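Carbohydrate oxidase (Microdochium nivale, PDB 3RJA) oxidises the C1 hydroxyl of mono-, oligo- and polysaccharides to the corresponding lactones, using FAD as cofactor and reducing molecular oxygen to hydrogen peroxide. Local coordinates at residues 323-337 against 412-425. Sequence-based numbering, arbitrary orientation. Where two conformers were deposited one is given.
Sequences SLTLKSIKGDAVKNF and SVTKALPKSDWGMY. With FAD (flavin-adenine dinucleotide), chain B.
Thr325 and Gly423 form an antiparallel hydrogen-bonded pair, Thr325 N to Gly423 O 2.9 Å and Gly423 N to Thr325 O 3.0 Å. Lys327 N extends the pairing to Asp421 O at 3.1 Å; at the other end Tyr425 N gives a nearly straight bond (169°) to Ser323 OG. Just past strand 422-423, the sheet edge of this berberine-like oxidase presents a flavin-binding tyrosine: Tyr425 OH donates to FAD O2 (2.6 Å), which lies in the plane of the tyrosine ring, and Gly145 N and Asn427 ND2 also bond this hydroxyl. Between the two helices, Asn336 ND2 bonds Ser412 O (3.0 Å). The extended Lys327 chain crosses Asp421 at about a right angle in a long, weak salt bridge.

Apolar packing centres on Val413. Its CG1, anti to the backbone N (chi1 173°), faces Leu324, Leu326 and Ala333, while CG2 lies at the Phe337 ring edge. Leu324 CD2 touches Thr414 CG2 and Trp422 CE3, each at 3.7 Å, where the Thr414 methyl sits over one indole face; Leu326 CD2 meets Leu417 CD1.

Strand 422-423 closes one edge of the eight-stranded antiparallel sheet beside 318-326, whose other neighbour is 384-392; helices 332-345 and 403-414 pack together, and helix 435-443 touches Trp422 and Met424.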
ATOM      1  N   SER A 323       1.661  11.016   3.130  1.00 12.09           N
ATOM      2  CA  SER A 323       1.615  10.100   4.261  1.00 13.09           C
ATOM      3  C   SER A 323       2.566  10.522   5.376  1.00 12.95           C
ATOM      4  O   SER A 323       3.423  11.373   5.184  1.00 11.35           O
ATOM      5  CB  SER A 323       1.944   8.651   3.817  1.00 13.71           C
ATOM      6  OG  SER A 323       3.351   8.484   3.583  1.00 15.14           O
ATOM      7  N   LEU A 324       2.388   9.883   6.534  1.00 13.10           N
ATOM      8  CA  LEU A 324       3.293   9.956   7.678  1.00 12.65           C
ATOM      9  C   LEU A 324       3.201   8.658   8.431  1.00 13.00           C
ATOM     10  O   LEU A 324       2.108   8.067   8.539  1.00 12.84           O
ATOM     11  CB  LEU A 324       2.907  11.095   8.632  1.00 12.24           C
ATOM     12  CG  LEU A 324       3.301  12.514   8.188  1.00 13.06           C
ATOM     13  CD1 LEU A 324       2.734  13.567   9.163  1.00 12.23           C
ATOM     14  CD2 LEU A 324       4.840  12.641   8.035  1.00 12.40           C
ATOM     15  N   THR A 325       4.346   8.219   8.956  1.00 12.73           N
ATOM     16  CA  THR A 325       4.369   7.166   9.945  1.00 12.79           C
ATOM     17  C   THR A 325       4.998   7.834  11.196  1.00 12.81           C
ATOM     18  O   THR A 325       5.991   8.520  11.086  1.00 13.23           O
ATOM     19  CB  THR A 325       5.149   5.906   9.446  1.00 13.50           C
ATOM     20  OG1 THR A 325       6.540   6.230   9.202  1.00 13.25           O
ATOM     21  CG2 THR A 325       4.530   5.347   8.120  1.00 12.64           C
ATOM     22  N   LEU A 326       4.403   7.657  12.373  1.00 12.67           N
ATOM     23  CA  LEU A 326       4.911   8.353  13.569  1.00 12.44           C
ATOM     24  C   LEU A 326       5.086   7.419  14.726  1.00 13.24           C
ATOM     25  O   LEU A 326       4.235   6.550  14.946  1.00 11.46           O
ATOM     26  CB  LEU A 326       3.945   9.450  14.022  1.00 11.76           C
ATOM     27  CG  LEU A 326       3.340  10.408  12.987  1.00 12.10           C
ATOM     28  CD1 LEU A 326       2.202  11.207  13.688  1.00 12.28           C
ATOM     29  CD2 LEU A 326       4.413  11.342  12.381  1.00 11.09           C
ATOM     30  N   LYS A 327       6.170   7.625  15.493  1.00 13.67           N
ATOM     31  CA  LYS A 327       6.303   6.939  16.775  1.00 15.50           C
ATOM     32  C   LYS A 327       5.149   7.318  17.693  1.00 14.42           C
ATOM     33  O   LYS A 327       4.611   6.474  18.395  1.00 16.11           O
ATOM     34  CB  LYS A 327       7.640   7.271  17.460  1.00 15.23           C
ATOM     35  CG  LYS A 327       8.825   6.819  16.647  1.00 17.85           C
ATOM     36  CD  LYS A 327      10.135   6.854  17.452  1.00 19.44           C
ATOM     37  CE  LYS A 327      11.249   6.317  16.591  1.00 20.62           C
ATOM     38  NZ  LYS A 327      12.586   6.868  17.025  1.00 22.39           N
ATOM     39  N   SER A 328       4.791   8.592  17.685  1.00 12.90           N
ATOM     40  CA  SER A 328       3.731   9.115  18.545  1.00 13.68           C
ATOM     41  C   SER A 328       3.211  10.380  17.954  1.00 13.45           C
ATOM     42  O   SER A 328       3.990  11.170  17.401  1.00 13.58           O
ATOM     43  CB  SER A 328       4.274   9.481  19.933  1.00 14.18           C
ATOM     44  OG  SER A 328       3.219  10.027  20.733  1.00 14.88           O
ATOM     45  N   ILE A 329       1.925  10.650  18.127  1.00 13.46           N
ATOM     46  CA  ILE A 329       1.441  11.970  17.680  1.00 14.96           C
ATOM     47  C   ILE A 329       1.379  12.994  18.849  1.00 15.84           C
ATOM     48  O   ILE A 329       1.094  14.182  18.647  1.00 16.23           O
ATOM     49  CB  ILE A 329       0.074  11.868  16.933  1.00 14.88           C
ATOM     50  CG1 ILE A 329      -0.110  13.075  15.984  1.00 16.26           C
ATOM     51  CG2 ILE A 329      -1.066  11.696  17.935  1.00 13.53           C
ATOM     52  CD1 ILE A 329      -1.350  13.005  15.068  1.00 18.28           C
ATOM     53  N   LYS A 330       1.624  12.522  20.066  1.00 16.76           N
ATOM     54  CA  LYS A 330       1.500  13.381  21.273  1.00 19.28           C
ATOM     55  C   LYS A 330       2.360  14.660  21.215  1.00 18.62           C
ATOM     56  O   LYS A 330       3.441  14.687  20.616  1.00 20.41           O
ATOM     57  CB  LYS A 330       1.789  12.581  22.559  1.00 16.32           C
ATOM     58  CG  LYS A 330       0.751  11.507  22.843  1.00 15.48           C
ATOM     59  CD  LYS A 330       1.155  10.661  24.047  1.00 17.52           C
ATOM     60  CE  LYS A 330       0.093   9.614  24.335  1.00 16.61           C
ATOM     61  NZ  LYS A 330       0.429   8.797  25.529  1.00 15.68           N
ATOM     62  N   GLY A 331       1.855  15.722  21.820  1.00 19.97           N
ATOM     63  CA  GLY A 331       2.653  16.931  22.030  1.00 20.27           C
ATOM     64  C   GLY A 331       2.231  18.037  21.088  1.00 21.66           C
ATOM     65  O   GLY A 331       1.044  18.219  20.788  1.00 18.23           O
ATOM     66  N   ASP A 332       3.209  18.774  20.596  1.00 23.15           N
ATOM     67  CA  ASP A 332       2.899  19.827  19.654  1.00 24.95           C
ATOM     68  C   ASP A 332       2.385  19.296  18.317  1.00 24.29           C
ATOM     69  O   ASP A 332       1.635  19.999  17.642  1.00 26.53           O
ATOM     70  CB  ASP A 332       4.094  20.750  19.472  1.00 26.73           C
ATOM     71  CG  ASP A 332       4.261  21.704  20.639  1.00 30.98           C
ATOM     72  OD1 ASP A 332       3.273  21.931  21.376  1.00 30.96           O
ATOM     73  OD2 ASP A 332       5.378  22.220  20.826  1.00 35.61           O
ATOM     74  N   ALA A 333       2.759  18.062  17.968  1.00 22.49           N
ATOM     75  CA  ALA A 333       2.320  17.427  16.713  1.00 20.80           C
ATOM     76  C   ALA A 333       0.793  17.358  16.617  1.00 18.14           C
ATOM     77  O   ALA A 333       0.193  17.836  15.647  1.00 17.85           O
ATOM     78  CB  ALA A 333       2.945  16.032  16.550  1.00 19.43           C
ATOM     79  N   VAL A 334       0.158  16.803  17.637  1.00 18.11           N
ATOM     80  CA  VAL A 334      -1.291  16.698  17.610  1.00 18.33           C
ATOM     81  C   VAL A 334      -1.951  18.080  17.756  1.00 18.73           C
ATOM     82  O   VAL A 334      -2.986  18.358  17.133  1.00 18.26           O
ATOM     83  CB  VAL A 334      -1.856  15.678  18.635  1.00 17.82           C
ATOM     84  CG1 VAL A 334      -1.523  16.097  20.126  1.00 17.75           C
ATOM     85  CG2 VAL A 334      -3.361  15.482  18.401  1.00 16.70           C
ATOM     86  N   LYS A 335      -1.339  18.945  18.555  1.00 20.11           N
ATOM     87  CA  LYS A 335      -1.825  20.313  18.687  1.00 19.71           C
ATOM     88  C   LYS A 335      -1.843  20.988  17.323  1.00 17.64           C
ATOM     89  O   LYS A 335      -2.844  21.577  16.948  1.00 17.58           O
ATOM     90  CB  LYS A 335      -0.972  21.116  19.695  1.00 19.29           C
ATOM     91  CG  LYS A 335      -1.618  22.478  20.100  1.00 21.32           C
ATOM     92  CD  LYS A 335      -0.621  23.363  20.898  0.50 21.16           C
ATOM     93  CE  LYS A 335       0.149  22.539  21.960  0.50 21.42           C
ATOM     94  NZ  LYS A 335       1.099  23.329  22.804  0.50 21.64           N
ATOM     95  N   ASN A 336      -0.733  20.885  16.583  1.00 17.72           N
ATOM     96  CA  ASN A 336      -0.613  21.527  15.273  1.00 16.20           C
ATOM     97  C   ASN A 336      -1.554  20.833  14.302  1.00 16.52           C
ATOM     98  O   ASN A 336      -2.197  21.487  13.498  1.00 16.25           O
ATOM     99  CB  ASN A 336       0.828  21.439  14.735  1.00 16.41           C
ATOM    100  CG  ASN A 336       1.822  22.193  15.593  1.00 17.33           C
ATOM    101  OD1 ASN A 336       1.424  23.005  16.426  1.00 18.85           O
ATOM    102  ND2 ASN A 336       3.122  21.931  15.401  1.00 16.51           N
ATOM    103  N   PHE A 337      -1.641  19.510  14.391  1.00 15.97           N
ATOM    104  CA  PHE A 337      -2.521  18.742  13.506  1.00 15.94           C
ATOM    105  C   PHE A 337      -3.976  19.217  13.626  1.00 16.01           C
ATOM    106  O   PHE A 337      -4.638  19.486  12.630  1.00 16.13           O
ATOM    107  CB  PHE A 337      -2.421  17.236  13.811  1.00 15.22           C
ATOM    108  CG  PHE A 337      -3.348  16.384  12.982  1.00 15.39           C
ATOM    109  CD1 PHE A 337      -4.657  16.140  13.395  1.00 15.44           C
ATOM    110  CD2 PHE A 337      -2.910  15.820  11.802  1.00 15.77           C
ATOM    111  CE1 PHE A 337      -5.527  15.342  12.641  1.00 15.01           C
ATOM    112  CE2 PHE A 337      -3.776  15.023  11.037  1.00 15.85           C
ATOM    113  CZ  PHE A 337      -5.077  14.785  11.462  1.00 15.64           C
ATOM    114  N   SER A 412       2.516  20.643   9.454  1.00 19.10           N
ATOM    115  CA  SER A 412       1.997  20.910  10.803  1.00 19.06           C
ATOM    116  C   SER A 412       2.494  19.862  11.802  1.00 19.41           C
ATOM    117  O   SER A 412       2.793  20.210  12.941  1.00 19.93           O
ATOM    118  CB  SER A 412       0.463  21.043  10.831  1.00 16.33           C
ATOM    119  OG  SER A 412      -0.171  19.790  11.025  1.00 18.05           O
ATOM    120  N   VAL A 413       2.608  18.593  11.373  1.00 17.74           N
ATOM    121  CA  VAL A 413       3.089  17.527  12.256  1.00 15.67           C
ATOM    122  C   VAL A 413       4.619  17.475  12.307  1.00 16.83           C
ATOM    123  O   VAL A 413       5.202  17.388  13.394  1.00 16.61           O
ATOM    124  CB  VAL A 413       2.499  16.118  11.877  1.00 15.96           C
ATOM    125  CG1 VAL A 413       3.140  14.988  12.695  1.00 14.79           C
ATOM    126  CG2 VAL A 413       1.009  16.085  12.058  1.00 15.68           C
ATOM    127  N   THR A 414       5.276  17.556  11.147  1.00 17.83           N
ATOM    128  CA  THR A 414       6.729  17.305  11.086  1.00 18.02           C
ATOM    129  C   THR A 414       7.552  18.402  11.731  1.00 21.53           C
ATOM    130  O   THR A 414       8.620  18.120  12.323  1.00 21.00           O
ATOM    131  CB  THR A 414       7.266  16.998   9.653  1.00 16.62           C
ATOM    132  OG1 THR A 414       7.039  18.101   8.770  1.00 18.36           O
ATOM    133  CG2 THR A 414       6.605  15.734   9.075  1.00 17.11           C
ATOM    134  N   LYS A 415       7.064  19.642  11.628  1.00 21.33           N
ATOM    135  CA  LYS A 415       7.758  20.737  12.269  1.00 22.81           C
ATOM    136  C   LYS A 415       7.838  20.485  13.785  1.00 23.01           C
ATOM    137  O   LYS A 415       8.745  20.987  14.429  1.00 22.98           O
ATOM    138  CB  LYS A 415       7.121  22.095  11.937  1.00 23.15           C
ATOM    139  CG  LYS A 415       5.811  22.414  12.678  1.00 23.25           C
ATOM    140  CD  LYS A 415       5.259  23.753  12.223  1.00 24.04           C
ATOM    141  CE  LYS A 415       4.159  24.212  13.176  1.00 29.07           C
ATOM    142  NZ  LYS A 415       3.334  25.355  12.653  1.00 29.58           N
ATOM    143  N   ALA A 416       6.933  19.660  14.334  1.00 20.97           N
ATOM    144  CA  ALA A 416       6.908  19.422  15.793  1.00 21.08           C
ATOM    145  C   ALA A 416       7.763  18.242  16.256  1.00 21.36           C
ATOM    146  O   ALA A 416       7.818  17.935  17.454  1.00 21.83           O
ATOM    147  CB  ALA A 416       5.503  19.256  16.277  1.00 19.91           C
ATOM    148  N   LEU A 417       8.431  17.575  15.323  1.00 20.37           N
ATOM    149  CA  LEU A 417       9.098  16.304  15.664  1.00 19.41           C
ATOM    150  C   LEU A 417      10.551  16.240  15.233  1.00 19.12           C
ATOM    151  O   LEU A 417      10.914  16.811  14.203  1.00 21.11           O
ATOM    152  CB  LEU A 417       8.339  15.119  15.027  1.00 17.25           C
ATOM    153  CG  LEU A 417       6.917  14.792  15.506  1.00 17.21           C
ATOM    154  CD1 LEU A 417       6.289  13.710  14.582  1.00 14.60           C
ATOM    155  CD2 LEU A 417       6.900  14.362  16.990  1.00 15.77           C
ATOM    156  N   PRO A 418      11.389  15.519  15.992  1.00 19.97           N
ATOM    157  CA  PRO A 418      12.719  15.300  15.416  1.00 22.27           C
ATOM    158  C   PRO A 418      12.550  14.394  14.189  1.00 24.88           C
ATOM    159  O   PRO A 418      11.615  13.590  14.159  1.00 22.20           O
ATOM    160  CB  PRO A 418      13.483  14.566  16.519  1.00 21.07           C
ATOM    161  CG  PRO A 418      12.457  13.966  17.393  1.00 21.99           C
ATOM    162  CD  PRO A 418      11.168  14.769  17.241  1.00 19.65           C
ATOM    163  N   LYS A 419      13.439  14.527  13.204  1.00 26.93           N
ATOM    164  CA  LYS A 419      13.330  13.770  11.960  0.50 26.84           C
ATOM    165  C   LYS A 419      13.355  12.263  12.196  1.00 27.68           C
ATOM    166  O   LYS A 419      12.741  11.500  11.457  1.00 29.46           O
ATOM    167  CB  LYS A 419      14.407  14.206  10.960  0.50 29.24           C
ATOM    168  CG  LYS A 419      14.222  15.655  10.454  0.50 29.82           C
ATOM    169  CD  LYS A 419      14.980  15.933   9.153  0.50 31.76           C
ATOM    170  CE  LYS A 419      16.464  16.174   9.399  0.50 33.83           C
ATOM    171  NZ  LYS A 419      16.701  17.440  10.161  0.50 35.79           N
ATOM    172  N   SER A 420      14.039  11.832  13.246  1.00 25.47           N
ATOM    173  CA  SER A 420      14.129  10.419  13.539  1.00 23.85           C
ATOM    174  C   SER A 420      12.779   9.815  13.977  1.00 22.84           C
ATOM    175  O   SER A 420      12.637   8.607  14.030  1.00 23.81           O
ATOM    176  CB  SER A 420      15.165  10.204  14.644  1.00 22.93           C
ATOM    177  OG  SER A 420      14.574  10.505  15.898  1.00 22.97           O
ATOM    178  N   ASP A 421      11.807  10.655  14.334  1.00 22.68           N
ATOM    179  CA  ASP A 421      10.534  10.154  14.876  1.00 21.34           C
ATOM    180  C   ASP A 421       9.479   9.823  13.813  1.00 18.84           C
ATOM    181  O   ASP A 421       8.411   9.296  14.129  1.00 18.52           O
ATOM    182  CB  ASP A 421       9.945  11.149  15.866  1.00 20.26           C
ATOM    183  CG  ASP A 421      10.330  10.847  17.308  0.50 19.77           C
ATOM    184  OD1 ASP A 421      11.283  10.069  17.537  0.50 18.50           O
ATOM    185  OD2 ASP A 421       9.666  11.388  18.217  0.50 19.48           O
ATOM    186  N   TRP A 422       9.766  10.150  12.563  1.00 16.45           N
ATOM    187  CA  TRP A 422       8.730  10.033  11.546  1.00 15.38           C
ATOM    188  C   TRP A 422       9.304   9.576  10.224  1.00 15.63           C
ATOM    189  O   TRP A 422      10.478   9.837   9.922  1.00 14.06           O
ATOM    190  CB  TRP A 422       7.930  11.330  11.401  1.00 15.01           C
ATOM    191  CG  TRP A 422       8.694  12.522  10.860  1.00 16.53           C
ATOM    192  CD1 TRP A 422       9.344  13.504  11.596  1.00 16.35           C
ATOM    193  CD2 TRP A 422       8.877  12.876   9.472  1.00 15.32           C
ATOM    194  NE1 TRP A 422       9.902  14.431  10.744  1.00 16.61           N
ATOM    195  CE2 TRP A 422       9.641  14.068   9.442  1.00 16.12           C
ATOM    196  CE3 TRP A 422       8.475  12.295   8.256  1.00 15.69           C
ATOM    197  CZ2 TRP A 422      10.017  14.690   8.239  1.00 15.27           C
ATOM    198  CZ3 TRP A 422       8.842  12.909   7.056  1.00 15.78           C
ATOM    199  CH2 TRP A 422       9.621  14.098   7.058  1.00 16.38           C
ATOM    200  N   GLY A 423       8.457   8.888   9.449  1.00 14.97           N
ATOM    201  CA  GLY A 423       8.792   8.524   8.085  1.00 14.26           C
ATOM    202  C   GLY A 423       7.601   8.726   7.184  1.00 13.34           C
ATOM    203  O   GLY A 423       6.611   9.303   7.593  1.00 11.76           O
ATOM    204  N   MET A 424       7.711   8.235   5.954  1.00 12.63           N
ATOM    205  CA  MET A 424       6.610   8.256   4.997  1.00 12.39           C
ATOM    206  C   MET A 424       6.503   6.883   4.358  1.00 11.28           C
ATOM    207  O   MET A 424       7.483   6.175   4.250  1.00 11.47           O
ATOM    208  CB  MET A 424       6.836   9.353   3.930  1.00 12.27           C
ATOM    209  CG  MET A 424       6.701  10.755   4.525  1.00 12.44           C
ATOM    210  SD  MET A 424       6.842  12.077   3.328  1.00 12.49           S
ATOM    211  CE  MET A 424       6.021  13.385   4.220  1.00 13.73           C
ATOM    212  N   TYR A 425       5.304   6.532   3.909  1.00 11.72           N
ATOM    213  CA  TYR A 425       5.003   5.169   3.403  1.00 11.10           C
ATOM    214  C   TYR A 425       4.866   5.181   1.882  1.00 11.24           C
ATOM    215  O   TYR A 425       3.929   5.790   1.344  1.00 12.28           O
ATOM    216  CB  TYR A 425       3.716   4.713   4.090  1.00 10.88           C
ATOM    217  CG  TYR A 425       3.095   3.366   3.738  1.00 11.43           C
ATOM    218  CD1 TYR A 425       3.833   2.182   3.773  1.00 11.73           C
ATOM    219  CD2 TYR A 425       1.733   3.276   3.475  1.00 11.14           C
ATOM    220  CE1 TYR A 425       3.211   0.942   3.491  1.00 11.84           C
ATOM    221  CE2 TYR A 425       1.108   2.063   3.217  1.00 11.09           C
ATOM    222  CZ  TYR A 425       1.858   0.890   3.231  1.00 11.79           C
ATOM    223  OH  TYR A 425       1.241  -0.332   2.945  1.00 12.19           O
TER
HETATM  224  PA  FAD B 501       1.590  -0.433  -9.454  1.00  9.18           P
HETATM  225  O1A FAD B 501       1.326  -1.409 -10.570  1.00  9.44           O
HETATM  226  O2A FAD B 501       1.344   1.012  -9.803  1.00  8.50           O
HETATM  227  O5B FAD B 501       3.111  -0.597  -8.971  1.00  9.51           O
HETATM  228  C5B FAD B 501       3.537   0.020  -7.761  1.00  8.98           C
HETATM  229  C4B FAD B 501       5.069  -0.079  -7.673  1.00  9.00           C
HETATM  230  O4B FAD B 501       5.456  -1.451  -7.579  1.00  8.24           O
HETATM  231  C3B FAD B 501       5.776   0.487  -8.903  1.00  9.12           C
HETATM  232  O3B FAD B 501       7.072   0.949  -8.514  1.00 11.12           O
HETATM  233  C2B FAD B 501       5.948  -0.766  -9.756  1.00  9.41           C
HETATM  234  O2B FAD B 501       6.952  -0.718 -10.742  1.00  8.87           O
HETATM  235  C1B FAD B 501       6.257  -1.795  -8.677  1.00  9.05           C
HETATM  236  N9A FAD B 501       5.889  -3.132  -9.133  1.00  9.38           N
HETATM  237  C8A FAD B 501       4.697  -3.541  -9.720  1.00  9.97           C
HETATM  238  N7A FAD B 501       4.813  -4.873  -9.975  1.00 10.42           N
HETATM  239  C5A FAD B 501       6.013  -5.298  -9.548  1.00  9.47           C
HETATM  240  C6A FAD B 501       6.623  -6.556  -9.576  1.00 10.31           C
HETATM  241  N6A FAD B 501       5.978  -7.629 -10.085  1.00  9.02           N
HETATM  242  N1A FAD B 501       7.891  -6.673  -9.033  1.00  9.14           N
HETATM  243  C2A FAD B 501       8.553  -5.563  -8.519  1.00  9.90           C
HETATM  244  N3A FAD B 501       7.970  -4.311  -8.525  1.00  9.60           N
HETATM  245  C4A FAD B 501       6.707  -4.202  -9.027  1.00  9.58           C
HETATM  246  N1  FAD B 501      -2.309   0.562   0.637  1.00 15.10           N
HETATM  247  C2  FAD B 501      -2.330  -0.109   1.865  1.00 16.31           C
HETATM  248  O2  FAD B 501      -1.288  -0.425   2.451  1.00 12.78           O
HETATM  249  N3  FAD B 501      -3.577  -0.464   2.372  1.00 16.29           N
HETATM  250  C4  FAD B 501      -4.782  -0.310   1.713  1.00 16.18           C
HETATM  251  O4  FAD B 501      -5.846  -0.764   2.191  1.00 16.32           O
HETATM  252  C4X FAD B 501      -4.714   0.460   0.432  1.00 14.93           C
HETATM  253  N5  FAD B 501      -5.814   0.681  -0.267  1.00 15.77           N
HETATM  254  C5X FAD B 501      -5.775   1.290  -1.500  1.00 13.64           C
HETATM  255  C6  FAD B 501      -6.954   1.435  -2.277  1.00 13.59           C
HETATM  256  C7  FAD B 501      -6.903   1.922  -3.569  1.00 11.50           C
HETATM  257  C7M FAD B 501      -8.192   2.089  -4.400  1.00 11.85           C
HETATM  258  C8  FAD B 501      -5.639   2.158  -4.162  1.00 11.94           C
HETATM  259  C8M FAD B 501      -5.529   2.669  -5.584  1.00 10.63           C
HETATM  260  C9  FAD B 501      -4.485   2.087  -3.396  1.00 12.62           C
HETATM  261  C9A FAD B 501      -4.523   1.630  -2.064  1.00 13.63           C
HETATM  262  N10 FAD B 501      -3.349   1.410  -1.304  1.00 14.02           N
HETATM  263  C10 FAD B 501      -3.421   0.907  -0.014  1.00 14.89           C
HETATM  264  C1' FAD B 501      -2.020   1.783  -1.888  1.00 13.44           C
HETATM  265  C2' FAD B 501      -1.352   0.569  -2.518  1.00 12.43           C
HETATM  266  O2' FAD B 501      -0.858  -0.281  -1.490  1.00 13.88           O
HETATM  267  C3' FAD B 501      -0.181   1.007  -3.368  1.00 11.71           C
HETATM  268  O3' FAD B 501      -0.595   1.984  -4.299  1.00 11.43           O
HETATM  269  C4' FAD B 501       0.428  -0.215  -4.077  1.00 11.75           C
HETATM  270  O4' FAD B 501       1.772   0.041  -4.350  1.00 10.13           O
HETATM  271  C5' FAD B 501      -0.340  -0.573  -5.352  1.00 10.36           C
HETATM  272  O5' FAD B 501       0.235  -1.704  -5.945  1.00 11.29           O
HETATM  273  P   FAD B 501      -0.021  -1.969  -7.527  1.00 10.43           P
HETATM  274  O1P FAD B 501       0.589  -3.274  -7.942  1.00 10.64           O
HETATM  275  O2P FAD B 501      -1.520  -1.880  -7.821  1.00  9.59           O
HETATM  276  O3P FAD B 501       0.711  -0.679  -8.129  1.00  9.17           O
HETATM  277  O   HOH W   1       6.483  10.498  16.518  1.00 32.64           O
HETATM  278  O   HOH W   2       5.128  16.721  18.966  1.00 26.66           O